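Local coordinates for tRNA nucleotidyl transferase-related protein (Thermotoga maritima, PDB 3H38), which probably adds the CCA sequence to the 3' end of tRNA from CTP and ATP with magnesium, this chain being the C-terminal, class II nucleotidyltransferase portion of a longer protein, at residues V316-R330 with H350-F363. Numbering follows the deposited sequence.
Sequences VEKSAPALLEMLSER and HFLAYLSGEKEGLF
Lys-359 lies against Leu-327 with its aliphatic chain and delivers its ammonium to polar atoms near the end of helix 309-328, a worked example of a lysine serving apolar and polar partners at once. Its CD stands 3.8 Å from Leu-327 CB. NZ bonds to Ser-328 OG at 2.7 Å and to Leu-324 O at 3.2 Å, the latter from above the carbonyl plane, 53° out of it. Replacing Lys-359 with an alanine would probably leave this carbonyl and hydroxyl without their shared donor and open a gap beside Leu-327. With CG anti to its carbonyl carbon (chi1 -67°), Leu-327 pushes its two methyls into helix 357-371: CD1 lies 3.6 Å from Phe-363 CB, while CD2 meets Leu-362 CD1, the two leucine side chains passing antiparallel to each other. Beyond them, Arg-330 sends NH2 to Glu-358 OE2 in a salt bridge whose hydrogen bond is weak, OE2 lying at the guanidinium edge, near its plane, with the carboxylate well tilted.

Nearer the Val-316 end, aromatic faces receive small aliphatic groups. Ala-320 CB sits over the centre of the Tyr-354 ring, 3.8 Å from its centroid, in a CH-pi contact, and the Tyr-354 hydroxyl is bonded to Glu-289. Val-316 CG2 lies over one face of Phe-351, offset toward the rim, whereas Ser-319 OG, itself bonded to His-315 O, meets that ring at its edge. Leu-323 CD1 bridges two aromatics, touching Phe-351 CD2 and lying over a face of Phe-363.

The axes of segments 316-328 and 357-363 approach to 9.6 Å and run at 90°, and the type I beta turn from Leu-352 to Leu-355 completes the interface: a perpendicular helix crossing in the helical C-terminal part of this chain, away from its nucleotide and magnesium sites.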
loop_
_atom_site.group_PDB
_atom_site.type_symbol
_atom_site.label_atom_id
_atom_site.label_comp_id
_atom_site.label_asym_id
_atom_site.label_seq_id
_atom_site.Cartn_x
_atom_site.Cartn_y
_atom_site.Cartn_z
ATOM N N VAL A 316 -10.236 -16.279 -14.018
ATOM C CA VAL A 316 -11.179 -16.239 -12.899
ATOM C C VAL A 316 -12.547 -15.752 -13.360
ATOM O O VAL A 316 -13.566 -16.379 -13.073
ATOM C CB VAL A 316 -10.635 -15.395 -11.697
ATOM C CG1 VAL A 316 -11.673 -15.239 -10.584
ATOM C CG2 VAL A 316 -9.383 -16.033 -11.140
ATOM N N GLU A 317 -12.582 -14.654 -14.105
ATOM C CA GLU A 317 -13.875 -14.132 -14.533
ATOM C C GLU A 317 -14.622 -15.148 -15.379
ATOM O O GLU A 317 -15.845 -15.187 -15.358
ATOM C CB GLU A 317 -13.754 -12.786 -15.252
ATOM C CG GLU A 317 -12.997 -12.832 -16.563
ATOM C CD GLU A 317 -12.689 -11.444 -17.109
ATOM O OE1 GLU A 317 -12.079 -10.616 -16.378
ATOM O OE2 GLU A 317 -13.059 -11.184 -18.278
ATOM N N LYS A 318 -13.892 -15.982 -16.111
ATOM C CA LYS A 318 -14.541 -16.950 -16.995
ATOM C C LYS A 318 -14.925 -18.227 -16.260
ATOM O O LYS A 318 -15.995 -18.778 -16.501
ATOM C CB LYS A 318 -13.668 -17.265 -18.215
ATOM C CG LYS A 318 -13.595 -16.121 -19.222
ATOM C CD LYS A 318 -12.640 -16.440 -20.364
ATOM C CE LYS A 318 -12.584 -15.301 -21.369
ATOM N NZ LYS A 318 -13.896 -15.060 -22.041
ATOM N N SER A 319 -14.069 -18.679 -15.347
ATOM C CA SER A 319 -14.322 -19.928 -14.619
ATOM C C SER A 319 -15.114 -19.736 -13.321
ATOM O O SER A 319 -15.488 -20.712 -12.658
ATOM C CB SER A 319 -13.010 -20.654 -14.314
ATOM O OG SER A 319 -12.387 -20.107 -13.172
ATOM N N ALA A 320 -15.362 -18.482 -12.953
ATOM C CA ALA A 320 -16.060 -18.189 -11.701
ATOM C C ALA A 320 -17.485 -18.763 -11.637
ATOM O O ALA A 320 -17.833 -19.442 -10.671
ATOM C CB ALA A 320 -16.062 -16.687 -11.409
ATOM N N PRO A 321 -18.316 -18.486 -12.657
ATOM C CA PRO A 321 -19.667 -19.070 -12.662
ATOM C C PRO A 321 -19.646 -20.598 -12.512
ATOM O O PRO A 321 -20.461 -21.154 -11.771
ATOM C CB PRO A 321 -20.208 -18.681 -14.035
ATOM C CG PRO A 321 -19.451 -17.422 -14.395
ATOM C CD PRO A 321 -18.078 -17.615 -13.826
ATOM N N ALA A 322 -18.724 -21.266 -13.202
ATOM C CA ALA A 322 -18.589 -22.721 -13.089
ATOM C C ALA A 322 -18.181 -23.141 -11.680
ATOM O O ALA A 322 -18.572 -24.202 -11.192
ATOM C CB ALA A 322 -17.578 -23.247 -14.105
ATOM N N LEU A 323 -17.392 -22.298 -11.029
ATOM C CA LEU A 323 -16.841 -22.647 -9.739
ATOM C C LEU A 323 -17.942 -22.637 -8.700
ATOM O O LEU A 323 -17.997 -23.526 -7.848
ATOM C CB LEU A 323 -15.729 -21.680 -9.344
ATOM C CG LEU A 323 -14.692 -22.160 -8.318
ATOM C CD1 LEU A 323 -14.243 -20.984 -7.448
ATOM C CD2 LEU A 323 -15.205 -23.279 -7.438
ATOM N N LEU A 324 -18.818 -21.638 -8.773
ATOM C CA LEU A 324 -19.934 -21.548 -7.836
ATOM C C LEU A 324 -20.789 -22.801 -7.924
ATOM O O LEU A 324 -21.186 -23.369 -6.908
ATOM C CB LEU A 324 -20.819 -20.336 -8.123
ATOM C CG LEU A 324 -20.449 -18.966 -7.552
ATOM C CD1 LEU A 324 -19.945 -19.061 -6.116
ATOM C CD2 LEU A 324 -19.428 -18.320 -8.436
ATOM N N GLU A 325 -21.084 -23.225 -9.145
ATOM C CA GLU A 325 -21.917 -24.395 -9.344
ATOM C C GLU A 325 -21.294 -25.632 -8.725
ATOM O O GLU A 325 -22.005 -26.428 -8.111
ATOM C CB GLU A 325 -22.184 -24.629 -10.829
ATOM C CG GLU A 325 -23.248 -23.722 -11.426
ATOM C CD GLU A 325 -23.815 -24.295 -12.710
ATOM O OE1 GLU A 325 -24.878 -23.816 -13.165
ATOM O OE2 GLU A 325 -23.200 -25.236 -13.259
ATOM N N MET A 326 -19.977 -25.791 -8.890
ATOM C CA MET A 326 -19.259 -26.950 -8.345
ATOM C C MET A 326 -19.270 -26.963 -6.812
ATOM O O MET A 326 -19.240 -28.022 -6.188
ATOM C CB MET A 326 -17.797 -26.985 -8.798
ATOM C CG MET A 326 -17.502 -27.245 -10.267
ATOM S SD MET A 326 -15.705 -26.986 -10.443
ATOM C CE MET A 326 -15.487 -26.892 -12.224
ATOM N N LEU A 327 -19.276 -25.786 -6.202
ATOM C CA LEU A 327 -19.280 -25.715 -4.744
ATOM C C LEU A 327 -20.699 -25.899 -4.199
ATOM O O LEU A 327 -20.891 -26.205 -3.017
ATOM C CB LEU A 327 -18.676 -24.390 -4.259
ATOM C CG LEU A 327 -17.184 -24.171 -4.530
ATOM C CD1 LEU A 327 -16.785 -22.748 -4.160
ATOM C CD2 LEU A 327 -16.309 -25.192 -3.786
ATOM N N SER A 328 -21.688 -25.699 -5.067
ATOM C CA SER A 328 -23.080 -25.910 -4.688
ATOM C C SER A 328 -23.329 -27.395 -4.471
ATOM O O SER A 328 -23.999 -27.792 -3.522
ATOM C CB SER A 328 -24.035 -25.379 -5.761
ATOM O OG SER A 328 -24.128 -23.967 -5.713
ATOM N N GLU A 329 -22.753 -28.206 -5.349
ATOM C CA GLU A 329 -23.024 -29.629 -5.370
ATOM C C GLU A 329 -21.944 -30.435 -4.680
ATOM O O GLU A 329 -21.765 -31.614 -4.977
ATOM C CB GLU A 329 -23.144 -30.081 -6.811
ATOM C CG GLU A 329 -23.804 -29.048 -7.684
ATOM C CD GLU A 329 -23.404 -29.203 -9.124
ATOM O OE1 GLU A 329 -22.701 -30.193 -9.427
ATOM O OE2 GLU A 329 -23.780 -28.341 -9.946
ATOM N N ARG A 330 -21.145 -29.791 -3.880
ATOM C CA ARG A 330 -20.245 -30.529 -3.063
ATOM C C ARG A 330 -19.483 -31.508 -3.939
ATOM O O ARG A 330 -19.129 -32.600 -3.529
ATOM C CB ARG A 330 -21.052 -31.211 -1.983
ATOM C CG ARG A 330 -21.669 -30.248 -0.991
ATOM C CD ARG A 330 -20.611 -29.825 -0.005
ATOM N NE ARG A 330 -21.016 -28.720 0.850
ATOM C CZ ARG A 330 -20.944 -28.731 2.174
ATOM N NH1 ARG A 330 -20.457 -29.793 2.817
ATOM N NH2 ARG A 330 -21.341 -27.679 2.854
ATOM N N HIS A 350 -8.844 -13.679 -5.632
ATOM C CA HIS A 350 -9.817 -13.345 -6.655
ATOM C C HIS A 350 -10.926 -14.405 -6.667
ATOM O O HIS A 350 -12.099 -14.080 -6.748
ATOM C CB HIS A 350 -9.096 -13.249 -8.009
ATOM C CG HIS A 350 -9.930 -12.710 -9.124
ATOM N ND1 HIS A 350 -11.180 -12.148 -8.932
ATOM C CD2 HIS A 350 -9.677 -12.605 -10.457
ATOM C CE1 HIS A 350 -11.666 -11.750 -10.092
ATOM N NE2 HIS A 350 -10.778 -12.022 -11.036
ATOM N N PHE A 351 -10.563 -15.676 -6.564
ATOM C CA PHE A 351 -11.594 -16.697 -6.401
ATOM C C PHE A 351 -12.366 -16.471 -5.102
ATOM O O PHE A 351 -13.602 -16.533 -5.077
ATOM C CB PHE A 351 -11.006 -18.105 -6.455
ATOM C CG PHE A 351 -10.872 -18.652 -7.852
ATOM C CD1 PHE A 351 -9.645 -19.094 -8.328
ATOM C CD2 PHE A 351 -11.977 -18.717 -8.695
ATOM C CE1 PHE A 351 -9.523 -19.603 -9.622
ATOM C CE2 PHE A 351 -11.864 -19.226 -9.989
ATOM C CZ PHE A 351 -10.634 -19.666 -10.453
ATOM N N LEU A 352 -11.649 -16.161 -4.031
ATOM C CA LEU A 352 -12.333 -15.928 -2.767
ATOM C C LEU A 352 -13.219 -14.681 -2.783
ATOM O O LEU A 352 -14.144 -14.563 -1.968
ATOM C CB LEU A 352 -11.344 -15.885 -1.605
ATOM C CG LEU A 352 -10.743 -17.246 -1.234
ATOM C CD1 LEU A 352 -9.394 -17.063 -0.562
ATOM C CD2 LEU A 352 -11.695 -18.033 -0.350
ATOM N N ALA A 353 -12.962 -13.757 -3.710
ATOM C CA ALA A 353 -13.792 -12.551 -3.765
ATOM C C ALA A 353 -15.243 -12.866 -4.139
ATOM O O ALA A 353 -16.139 -12.069 -3.896
ATOM C CB ALA A 353 -13.206 -11.502 -4.714
ATOM N N TYR A 354 -15.475 -14.039 -4.713
ATOM C CA TYR A 354 -16.813 -14.404 -5.157
ATOM C C TYR A 354 -17.600 -15.174 -4.103
ATOM O O TYR A 354 -18.803 -15.446 -4.279
ATOM C CB TYR A 354 -16.724 -15.275 -6.398
ATOM C CG TYR A 354 -16.608 -14.532 -7.699
ATOM C CD1 TYR A 354 -15.367 -14.173 -8.214
ATOM C CD2 TYR A 354 -17.740 -14.216 -8.435
ATOM C CE1 TYR A 354 -15.263 -13.504 -9.428
ATOM C CE2 TYR A 354 -17.651 -13.546 -9.643
ATOM C CZ TYR A 354 -16.412 -13.193 -10.140
ATOM O OH TYR A 354 -16.335 -12.534 -11.352
ATOM N N LEU A 355 -16.952 -15.573 -3.015
ATOM C CA LEU A 355 -17.719 -16.396 -2.092
ATOM C C LEU A 355 -17.767 -16.030 -0.607
ATOM O O LEU A 355 -16.956 -15.250 -0.082
ATOM C CB LEU A 355 -17.447 -17.894 -2.297
ATOM C CG LEU A 355 -16.063 -18.477 -2.097
ATOM C CD1 LEU A 355 -15.517 -18.969 -3.427
ATOM C CD2 LEU A 355 -15.145 -17.457 -1.422
ATOM N N SER A 356 -18.781 -16.605 0.035
ATOM C CA SER A 356 -18.995 -16.492 1.463
ATOM C C SER A 356 -19.665 -17.778 1.924
ATOM O O SER A 356 -19.939 -18.663 1.114
ATOM C CB SER A 356 -19.869 -15.277 1.779
ATOM O OG SER A 356 -20.908 -15.153 0.826
ATOM N N GLY A 357 -19.900 -17.877 3.227
ATOM C CA GLY A 357 -20.583 -19.013 3.812
ATOM C C GLY A 357 -20.005 -20.385 3.516
ATOM O O GLY A 357 -18.825 -20.670 3.758
ATOM N N GLU A 358 -20.866 -21.247 2.989
ATOM C CA GLU A 358 -20.529 -22.646 2.806
ATOM C C GLU A 358 -19.585 -22.861 1.648
ATOM O O GLU A 358 -18.662 -23.681 1.728
ATOM C CB GLU A 358 -21.797 -23.470 2.593
ATOM C CG GLU A 358 -22.465 -23.881 3.875
ATOM C CD GLU A 358 -21.500 -24.520 4.867
ATOM O OE1 GLU A 358 -20.690 -23.784 5.481
ATOM O OE2 GLU A 358 -21.568 -25.762 5.041
ATOM N N LYS A 359 -19.820 -22.127 0.577
ATOM C CA LYS A 359 -18.970 -22.211 -0.582
ATOM C C LYS A 359 -17.546 -21.785 -0.310
ATOM O O LYS A 359 -16.635 -22.391 -0.791
ATOM C CB LYS A 359 -19.541 -21.428 -1.717
ATOM C CG LYS A 359 -20.881 -21.838 -2.017
ATOM C CD LYS A 359 -21.144 -21.632 -3.453
ATOM C CE LYS A 359 -22.572 -21.214 -3.694
ATOM N NZ LYS A 359 -23.023 -21.552 -5.071
ATOM N N GLU A 360 -17.380 -20.742 0.470
ATOM C CA GLU A 360 -16.053 -20.274 0.892
ATOM C C GLU A 360 -15.395 -21.317 1.780
ATOM O O GLU A 360 -14.288 -21.764 1.496
ATOM C CB GLU A 360 -16.169 -18.946 1.637
ATOM C CG GLU A 360 -14.939 -18.517 2.417
ATOM C CD GLU A 360 -15.173 -17.218 3.210
ATOM O OE1 GLU A 360 -15.850 -16.300 2.688
ATOM O OE2 GLU A 360 -14.681 -17.111 4.357
ATOM N N GLY A 361 -16.096 -21.717 2.840
ATOM C CA GLY A 361 -15.628 -22.770 3.727
ATOM C C GLY A 361 -15.162 -24.040 3.026
ATOM O O GLY A 361 -14.100 -24.577 3.331
ATOM N N LEU A 362 -15.927 -24.540 2.073
ATOM C CA LEU A 362 -15.521 -25.724 1.351
ATOM C C LEU A 362 -14.346 -25.510 0.436
ATOM O O LEU A 362 -13.303 -26.106 0.614
ATOM C CB LEU A 362 -16.668 -26.113 0.431
ATOM C CG LEU A 362 -17.018 -27.528 -0.007
ATOM C CD1 LEU A 362 -17.564 -27.507 -1.380
ATOM C CD2 LEU A 362 -15.911 -28.493 0.121
ATOM N N PHE A 363 -14.488 -24.577 -0.486
ATOM C CA PHE A 363 -13.388 -24.136 -1.331
ATOM C C PHE A 363 -12.096 -23.874 -0.541
ATOM O O PHE A 363 -11.016 -24.264 -0.978
ATOM C CB PHE A 363 -13.830 -22.902 -2.123
ATOM C CG PHE A 363 -12.783 -22.357 -3.054
ATOM C CD1 PHE A 363 -12.365 -23.085 -4.156
ATOM C CD2 PHE A 363 -12.230 -21.094 -2.839
ATOM C CE1 PHE A 363 -11.406 -22.566 -5.014
ATOM C CE2 PHE A 363 -11.275 -20.579 -3.696
ATOM C CZ PHE A 363 -10.865 -21.313 -4.783
#